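Uncharacterized protein aq_328 (Aquifex aeolicus, PDB 1R4V) is of unknown function but adopts a histone fold and may take part in protein heterodimerization. Local coordinates at residues Ile79-Ala82 with Asp83-Ile86. Residues are numbered along the deposited sequence; the frame is centred on the assembly and turned at random.
Sequences IALA and DLNI
Asp83 turns its carboxylate back to the backbone of Ala80, an example of how a short 3-10 turn can be closed from both directions between the same two residues. The Ala80 N-H meets Asp83 OD2 at 2.9 Å in a nearly straight bond, arriving on the anti side of the carboxylate and 32° out of its plane. This is one half of a capping box, at the start of the turn; the Ala80 methyl cannot supply the other half, and Asp83 N donates instead to Ala80 O at 3.0 Å. One step on, Leu84 N reaches Leu81 O at 3.1 Å, giving two successive i to i+3 bonds in which each donor stands above the carbonyl plane. The Asp83 side chain can reach back because CG lies beside its own backbone N (chi1 -59°). Its other oxygen, OD1, forms a salt bridge with Arg76 and accepts from a water that also makes a weak bond to Ala82 O. A second water links the carbonyls of Ala82 and Leu84. Replacing Asp83 by alanine is likely to leave the Ala80 N-H and the Arg76 guanidinium without their carboxylate mate.

Apolar contacts accompany these polar ones. Ile79 CG2 touches Leu84 CD2 at 3.8 Å, the side chains crossing at about a right angle. Leu81, with CG anti to its N (chi1 -180°), brings CD1 to within 3.9 Å of Ile86 CD1, again crosswise.

The turn lies in the loop between strand 78-79 and helix 88-98. Ile79 pairs through its backbone with Asn122 and Gly124 around the parallel strand 122-123, Leu127 of helix 125-128 meets Ile79, Leu81 and Leu84, and helix 67-73 packs Ala67 against Ile79 and Leu84, while its Arg70 binds the Asp83 carbonyl.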
# COMPACT_ATOMS: atom_id res chain seq x y z
N ILE A 79 14.57 10.15 -8.15
CA ILE A 79 14.46 9.42 -6.90
C ILE A 79 14.65 7.93 -7.13
O ILE A 79 14.00 7.34 -7.99
CB ILE A 79 13.08 9.69 -6.30
CG1 ILE A 79 12.97 11.19 -6.00
CG2 ILE A 79 12.90 8.85 -5.01
CD1 ILE A 79 11.57 11.63 -5.95
N ALA A 80 15.54 7.34 -6.35
CA ALA A 80 15.80 5.91 -6.32
C ALA A 80 15.16 5.30 -5.07
O ALA A 80 14.80 6.00 -4.12
CB ALA A 80 17.28 5.65 -6.26
N LEU A 81 15.06 3.98 -5.08
CA LEU A 81 14.54 3.23 -3.93
C LEU A 81 15.29 3.57 -2.64
O LEU A 81 14.63 3.73 -1.60
CB LEU A 81 14.60 1.72 -4.19
CG LEU A 81 14.07 0.80 -3.09
CD1 LEU A 81 12.61 1.06 -2.88
CD2 LEU A 81 14.28 -0.67 -3.44
N ALA A 82 16.62 3.67 -2.73
CA ALA A 82 17.51 4.01 -1.60
C ALA A 82 17.19 5.35 -0.95
O ALA A 82 17.59 5.59 0.19
CB ALA A 82 18.94 4.06 -2.07
N ASP A 83 16.52 6.23 -1.70
CA ASP A 83 16.14 7.57 -1.23
C ASP A 83 14.82 7.61 -0.48
O ASP A 83 14.48 8.62 0.09
CB ASP A 83 16.01 8.53 -2.42
CG ASP A 83 17.30 8.65 -3.23
OD1 ASP A 83 18.40 8.63 -2.61
OD2 ASP A 83 17.30 8.78 -4.48
N LEU A 84 14.02 6.55 -0.52
CA LEU A 84 12.71 6.56 0.12
C LEU A 84 12.80 6.40 1.63
O LEU A 84 13.81 5.91 2.17
CB LEU A 84 11.79 5.50 -0.45
CG LEU A 84 11.42 5.61 -1.92
CD1 LEU A 84 10.33 4.61 -2.25
CD2 LEU A 84 10.96 7.00 -2.32
N ASN A 85 11.72 6.81 2.30
CA ASN A 85 11.60 6.76 3.74
C ASN A 85 11.07 5.39 4.20
O ASN A 85 10.30 5.34 5.15
CB ASN A 85 10.69 7.92 4.18
CG ASN A 85 11.00 8.43 5.57
OD1 ASN A 85 12.14 8.76 5.87
ND2 ASN A 85 9.97 8.52 6.42
N ILE A 86 11.49 4.26 3.60
CA ILE A 86 11.04 2.94 4.01
C ILE A 86 11.84 2.47 5.25
O ILE A 86 13.07 2.51 5.22
CB ILE A 86 11.18 1.94 2.84
CG1 ILE A 86 10.27 2.35 1.68
CG2 ILE A 86 10.88 0.51 3.27
CD1 ILE A 86 10.50 1.59 0.39
O HOH W 1 16.54 6.25 2.58
O HOH W 2 19.62 7.73 -0.31